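Local coordinates for extracellular ligand-binding receptor (Rhodopseudomonas palustris, PDB 3SG0), which probably serves as the periplasmic solute-binding protein of a transport system for lignin-derived aromatic acids such as p-coumarate, and was crystallised with benzoylformate, at residues E131-V139 against R337-E345. Numbering follows the deposited sequence. Where two conformers were deposited one is given.
Sequences ERRKWVYKV and RAAIRDQIE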
ATOM      1  N   GLU A 131      -8.434 -12.626 -16.371  1.00 10.01           N
ATOM      2  CA  GLU A 131      -8.969 -13.859 -15.824  1.00 10.84           C
ATOM      3  C   GLU A 131      -8.247 -14.326 -14.555  1.00 10.78           C
ATOM      4  O   GLU A 131      -8.755 -15.185 -13.829  1.00 12.87           O
ATOM      5  CB  GLU A 131      -8.969 -14.944 -16.908  1.00 12.12           C
ATOM      6  CG  GLU A 131      -7.651 -15.664 -17.138  1.00 13.14           C
ATOM      7  CD  GLU A 131      -6.611 -14.885 -17.914  1.00 15.29           C
ATOM      8  OE1 GLU A 131      -6.835 -13.726 -18.334  1.00 12.95           O
ATOM      9  OE2 GLU A 131      -5.530 -15.470 -18.118  1.00 18.59           O
ATOM     10  N   ARG A 132      -7.069 -13.776 -14.291  1.00  9.64           N
ATOM     11  CA  ARG A 132      -6.296 -14.120 -13.099  0.78  9.32           C
ATOM     12  C   ARG A 132      -6.556 -13.129 -11.972  1.00  9.13           C
ATOM     13  O   ARG A 132      -6.727 -13.506 -10.811  1.00  8.88           O
ATOM     14  CB  ARG A 132      -4.805 -14.165 -13.432  0.78 11.17           C
ATOM     15  CG  ARG A 132      -4.423 -15.373 -14.278  0.78 17.93           C
ATOM     16  CD  ARG A 132      -3.071 -15.186 -14.941  0.78 24.47           C
ATOM     17  NE  ARG A 132      -3.100 -14.094 -15.909  0.78 26.32           N
ATOM     18  CZ  ARG A 132      -2.135 -13.194 -16.053  0.78 27.35           C
ATOM     19  NH1 ARG A 132      -1.051 -13.251 -15.295  0.78 30.74           N
ATOM     20  NH2 ARG A 132      -2.253 -12.238 -16.961  0.78 28.61           N
ATOM     21  N   ARG A 133      -6.574 -11.846 -12.325  1.00  8.89           N
ATOM     22  CA  ARG A 133      -6.845 -10.783 -11.375  1.00  8.36           C
ATOM     23  C   ARG A 133      -8.272 -10.852 -10.838  1.00  8.68           C
ATOM     24  O   ARG A 133      -8.593 -10.192  -9.848  1.00  8.12           O
ATOM     25  CB  ARG A 133      -6.490  -9.426 -11.990  1.00  9.04           C
ATOM     26  CG  ARG A 133      -4.986  -9.241 -12.124  1.00  9.19           C
ATOM     27  CD  ARG A 133      -4.611  -8.184 -13.158  1.00  8.89           C
ATOM     28  NE  ARG A 133      -3.188  -7.856 -13.082  1.00  9.56           N
ATOM     29  CZ  ARG A 133      -2.199  -8.596 -13.569  1.00  9.59           C
ATOM     30  NH1 ARG A 133      -2.455  -9.715 -14.244  1.00 10.94           N
ATOM     31  NH2 ARG A 133      -0.943  -8.209 -13.384  1.00 11.33           N
ATOM     32  N   LYS A 134      -9.125 -11.691 -11.441  1.00  9.25           N
ATOM     33  CA  LYS A 134     -10.427 -11.991 -10.854  1.00  8.99           C
ATOM     34  C   LYS A 134     -10.294 -12.503  -9.430  1.00  8.66           C
ATOM     35  O   LYS A 134     -11.235 -12.404  -8.646  1.00  9.31           O
ATOM     36  CB  LYS A 134     -11.174 -13.058 -11.653  1.00 12.26           C
ATOM     37  CG  LYS A 134     -11.998 -12.540 -12.791  1.00 12.83           C
ATOM     38  CD  LYS A 134     -13.149 -11.661 -12.344  1.00 11.48           C
ATOM     39  CE  LYS A 134     -13.736 -11.046 -13.579  1.00 11.92           C
ATOM     40  NZ  LYS A 134     -14.770 -10.067 -13.213  1.00 14.06           N
ATOM     41  N   TRP A 135      -9.145 -13.101  -9.119  1.00  7.93           N
ATOM     42  CA  TRP A 135      -8.907 -13.684  -7.804  1.00  8.28           C
ATOM     43  C   TRP A 135      -8.229 -12.725  -6.830  1.00  8.00           C
ATOM     44  O   TRP A 135      -7.996 -13.101  -5.686  1.00  9.64           O
ATOM     45  CB  TRP A 135      -8.104 -14.991  -7.942  1.00  8.86           C
ATOM     46  CG  TRP A 135      -8.915 -16.051  -8.603  1.00  7.94           C
ATOM     47  CD1 TRP A 135      -8.946 -16.354  -9.928  1.00  9.26           C
ATOM     48  CD2 TRP A 135      -9.872 -16.902  -7.971  1.00  8.46           C
ATOM     49  NE1 TRP A 135      -9.856 -17.355 -10.163  1.00  9.57           N
ATOM     50  CE2 TRP A 135     -10.436 -17.713  -8.973  1.00  9.34           C
ATOM     51  CE3 TRP A 135     -10.300 -17.067  -6.645  1.00  8.79           C
ATOM     52  CZ2 TRP A 135     -11.412 -18.669  -8.696  1.00 10.33           C
ATOM     53  CZ3 TRP A 135     -11.264 -18.020  -6.371  1.00  9.88           C
ATOM     54  CH2 TRP A 135     -11.814 -18.805  -7.393  1.00 10.43           C
ATOM     55  N   VAL A 136      -7.934 -11.500  -7.254  1.00  7.27           N
ATOM     56  CA  VAL A 136      -7.114 -10.589  -6.464  1.00  7.31           C
ATOM     57  C   VAL A 136      -7.897  -9.344  -6.067  1.00  7.41           C
ATOM     58  O   VAL A 136      -8.603  -8.760  -6.897  1.00  7.79           O
ATOM     59  CB  VAL A 136      -5.866 -10.162  -7.274  1.00  7.59           C
ATOM     60  CG1 VAL A 136      -4.928  -9.291  -6.434  1.00  9.11           C
ATOM     61  CG2 VAL A 136      -5.140 -11.386  -7.792  1.00  9.25           C
ATOM     62  N   TYR A 137      -7.770  -8.937  -4.806  1.00  6.99           N
ATOM     63  CA  TYR A 137      -8.356  -7.692  -4.308  1.00  7.08           C
ATOM     64  C   TYR A 137      -7.260  -6.853  -3.682  1.00  6.95           C
ATOM     65  O   TYR A 137      -6.206  -7.378  -3.303  1.00  7.72           O
ATOM     66  CB  TYR A 137      -9.487  -7.982  -3.316  1.00  7.06           C
ATOM     67  CG  TYR A 137     -10.636  -8.664  -3.997  1.00  7.48           C
ATOM     68  CD1 TYR A 137     -11.571  -7.927  -4.710  1.00  8.35           C
ATOM     69  CD2 TYR A 137     -10.758 -10.046  -3.991  1.00  8.33           C
ATOM     70  CE1 TYR A 137     -12.615  -8.546  -5.362  1.00  8.10           C
ATOM     71  CE2 TYR A 137     -11.793 -10.675  -4.658  1.00  8.57           C
ATOM     72  CZ  TYR A 137     -12.715  -9.913  -5.345  1.00  8.45           C
ATOM     73  OH  TYR A 137     -13.759 -10.501  -6.030  1.00  9.42           O
ATOM     74  N   LYS A 138      -7.509  -5.557  -3.545  1.00  6.85           N
ATOM     75  CA  LYS A 138      -6.429  -4.635  -3.227  1.00  7.21           C
ATOM     76  C   LYS A 138      -6.939  -3.411  -2.485  1.00  6.48           C
ATOM     77  O   LYS A 138      -7.543  -2.523  -3.087  1.00  7.59           O
ATOM     78  CB  LYS A 138      -5.763  -4.218  -4.542  1.00  7.64           C
ATOM     79  CG  LYS A 138      -4.621  -3.239  -4.420  1.00  7.50           C
ATOM     80  CD  LYS A 138      -3.968  -3.024  -5.782  1.00  8.08           C
ATOM     81  CE  LYS A 138      -2.831  -2.034  -5.732  1.00  7.49           C
ATOM     82  NZ  LYS A 138      -3.329  -0.657  -5.486  1.00  7.64           N
ATOM     83  N   VAL A 139      -6.677  -3.346  -1.184  1.00  6.63           N
ATOM     84  CA  VAL A 139      -7.173  -2.225  -0.390  1.00  7.13           C
ATOM     85  C   VAL A 139      -6.377  -0.931  -0.511  1.00  7.39           C
ATOM     86  O   VAL A 139      -6.935   0.137  -0.247  1.00  7.67           O
ATOM     87  CB  VAL A 139      -7.339  -2.578   1.104  1.00  7.70           C
ATOM     88  CG1 VAL A 139      -8.383  -3.670   1.277  1.00  9.02           C
ATOM     89  CG2 VAL A 139      -6.003  -2.927   1.760  1.00  8.01           C
ATOM     90  N   ARG A 337     -13.938 -20.888  -0.893  1.00  9.58           N
ATOM     91  CA  ARG A 337     -13.023 -19.886  -1.428  1.00  9.83           C
ATOM     92  C   ARG A 337     -13.661 -19.112  -2.582  1.00  9.84           C
ATOM     93  O   ARG A 337     -13.500 -17.902  -2.686  1.00  9.43           O
ATOM     94  CB  ARG A 337     -11.724 -20.534  -1.883  1.00 10.03           C
ATOM     95  CG  ARG A 337     -11.004 -21.267  -0.764  1.00 10.33           C
ATOM     96  CD  ARG A 337      -9.568 -21.583  -1.099  1.00 11.08           C
ATOM     97  NE  ARG A 337      -9.405 -22.320  -2.345  1.00 11.67           N
ATOM     98  CZ  ARG A 337      -9.364 -23.644  -2.441  1.00 11.85           C
ATOM     99  NH1 ARG A 337      -9.518 -24.411  -1.364  1.00 13.04           N
ATOM    100  NH2 ARG A 337      -9.191 -24.204  -3.633  1.00 14.56           N
ATOM    101  N   ALA A 338     -14.373 -19.820  -3.451  1.00  9.89           N
ATOM    102  CA  ALA A 338     -15.023 -19.184  -4.591  1.00  9.79           C
ATOM    103  C   ALA A 338     -16.128 -18.249  -4.115  1.00  9.56           C
ATOM    104  O   ALA A 338     -16.350 -17.192  -4.697  1.00  9.77           O
ATOM    105  CB  ALA A 338     -15.575 -20.229  -5.560  1.00 11.39           C
ATOM    106  N   ALA A 339     -16.839 -18.645  -3.059  1.00  9.48           N
ATOM    107  CA  ALA A 339     -17.894 -17.804  -2.514  1.00  9.97           C
ATOM    108  C   ALA A 339     -17.306 -16.526  -1.922  1.00  8.96           C
ATOM    109  O   ALA A 339     -17.867 -15.449  -2.078  1.00  9.60           O
ATOM    110  CB  ALA A 339     -18.712 -18.561  -1.475  1.00 10.43           C
ATOM    111  N   ILE A 340     -16.171 -16.634  -1.237  1.00  9.06           N
ATOM    112  CA  ILE A 340     -15.505 -15.424  -0.760  1.00  9.30           C
ATOM    113  C   ILE A 340     -15.141 -14.508  -1.929  1.00  8.45           C
ATOM    114  O   ILE A 340     -15.385 -13.303  -1.882  1.00  8.74           O
ATOM    115  CB  ILE A 340     -14.260 -15.743   0.080  1.00  8.28           C
ATOM    116  CG1 ILE A 340     -14.672 -16.454   1.373  1.00 10.12           C
ATOM    117  CG2 ILE A 340     -13.492 -14.462   0.397  1.00  9.74           C
ATOM    118  CD1 ILE A 340     -13.509 -16.912   2.213  1.00 11.91           C
ATOM    119  N   ARG A 341     -14.545 -15.084  -2.969  1.00  8.10           N
ATOM    120  CA  ARG A 341     -14.176 -14.299  -4.143  1.00  8.31           C
ATOM    121  C   ARG A 341     -15.400 -13.590  -4.730  1.00  8.88           C
ATOM    122  O   ARG A 341     -15.337 -12.406  -5.075  1.00  9.06           O
ATOM    123  CB  ARG A 341     -13.517 -15.193  -5.202  1.00  8.86           C
ATOM    124  CG  ARG A 341     -12.771 -14.419  -6.306  1.00  8.73           C
ATOM    125  CD  ARG A 341     -13.007 -14.987  -7.712  1.00  9.62           C
ATOM    126  NE  ARG A 341     -14.401 -14.808  -8.099  1.00  9.70           N
ATOM    127  CZ  ARG A 341     -14.913 -13.677  -8.576  1.00  8.80           C
ATOM    128  NH1 ARG A 341     -14.132 -12.629  -8.807  1.00  9.00           N
ATOM    129  NH2 ARG A 341     -16.211 -13.597  -8.854  1.00 10.95           N
ATOM    130  N   ASP A 342     -16.504 -14.321  -4.864  1.00  8.84           N
ATOM    131  CA  ASP A 342     -17.746 -13.758  -5.399  1.00  9.78           C
ATOM    132  C   ASP A 342     -18.281 -12.632  -4.524  1.00 10.02           C
ATOM    133  O   ASP A 342     -18.786 -11.624  -5.020  1.00 11.38           O
ATOM    134  CB  ASP A 342     -18.842 -14.834  -5.502  1.00 11.29           C
ATOM    135  CG  ASP A 342     -18.592 -15.860  -6.599  1.00 13.97           C
ATOM    136  OD1 ASP A 342     -17.823 -15.597  -7.541  1.00 14.15           O
ATOM    137  OD2 ASP A 342     -19.209 -16.947  -6.535  1.00 16.39           O
ATOM    138  N   GLN A 343     -18.203 -12.813  -3.212  1.00  9.56           N
ATOM    139  CA  GLN A 343     -18.808 -11.863  -2.296  1.00 10.42           C
ATOM    140  C   GLN A 343     -18.022 -10.555  -2.179  1.00  9.66           C
ATOM    141  O   GLN A 343     -18.616  -9.478  -2.103  1.00 10.65           O
ATOM    142  CB  GLN A 343     -18.985 -12.503  -0.920  1.00 12.02           C
ATOM    143  CG  GLN A 343     -20.027 -13.612  -0.884  1.00 16.41           C
ATOM    144  CD  GLN A 343     -21.389 -13.142  -1.364  1.00 19.20           C
ATOM    145  OE1 GLN A 343     -21.930 -12.158  -0.856  1.00 17.54           O
ATOM    146  NE2 GLN A 343     -21.942 -13.829  -2.362  1.00 25.01           N
ATOM    147  N   ILE A 344     -16.690 -10.620  -2.160  1.00  9.35           N
ATOM    148  CA  ILE A 344     -15.915  -9.389  -2.003  1.00  9.47           C
ATOM    149  C   ILE A 344     -16.168  -8.456  -3.187  1.00  9.11           C
ATOM    150  O   ILE A 344     -16.220  -7.241  -3.041  1.00 10.09           O
ATOM    151  CB  ILE A 344     -14.423  -9.675  -1.805  1.00  8.35           C
ATOM    152  CG1 ILE A 344     -14.224 -10.443  -0.493  1.00 10.02           C
ATOM    153  CG2 ILE A 344     -13.637  -8.372  -1.803  1.00  9.41           C
ATOM    154  CD1 ILE A 344     -12.794 -10.876  -0.236  1.00 10.33           C
ATOM    155  N   GLU A 345     -16.366  -9.051  -4.358  1.00  9.63           N
ATOM    156  CA  GLU A 345     -16.630  -8.333  -5.593  1.00 10.56           C
ATOM    157  C   GLU A 345     -17.897  -7.485  -5.525  1.00 10.67           C
ATOM    158  O   GLU A 345     -18.070  -6.576  -6.336  1.00 11.92           O
ATOM    159  CB  GLU A 345     -16.754  -9.371  -6.713  1.00 12.59           C
ATOM    160  CG  GLU A 345     -16.715  -8.855  -8.118  1.00 14.05           C
ATOM    161  CD  GLU A 345     -16.383  -9.976  -9.077  1.00 12.03           C
ATOM    162  OE1 GLU A 345     -15.243  -9.987  -9.570  1.00 10.78           O
ATOM    163  OE2 GLU A 345     -17.249 -10.853  -9.325  1.00 13.47           O
TER
HETATM  164  O   HOH W   1     -16.852 -11.510 -11.943  1.00 14.92           O
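Arg341 lays its CD over one face of the Trp135 indole, 3.6 Å from the centroid of the six-membered ring, and its NH1 hydrogen-bonds Lys134 O at 2.9 Å, nearly straight (164°) and in the guanidinium plane. Arginine suits the place because its methylenes pack on the indole's broad face while its charged end rises from that face; CG stands anti to the backbone N (chi1 -165°), and bends at chi2 and chi3 carry the guanidinium, steep to the indole plane, back to that carbonyl. Tyrosine at 137 combines a hydroxyl that donates to Arg341 O (2.7 Å) with a flat face for Ile344, whose branched side chain brings CG2 into CH-pi contact 3.6 Å from the Tyr137 ring centroid. Behind this shell, salt bridges to Glu345, end-on through NH1 and NH2, and to Asp342 OD1 through NH2 hold the guanidinium; Lys134 completes the network. Glu345 OE1 also hydrogen-bonds His364 NE2, and Lys134 NZ Pro361 O. With an alanine here instead of Arg341, Lys134 O would probably lose this donor, an indole face its cover, and the Glu345 carboxylate part of what fixes its rotation. The contact packs helix 334-344 against strand 136-138, outermost in the mixed sheet of one lobe of the periplasmic-binding-protein fold; Tyr137 and Ile344 both touch Met117 on adjacent strand 116-118, and Trp135 reaches Ala110 of helix 99-111.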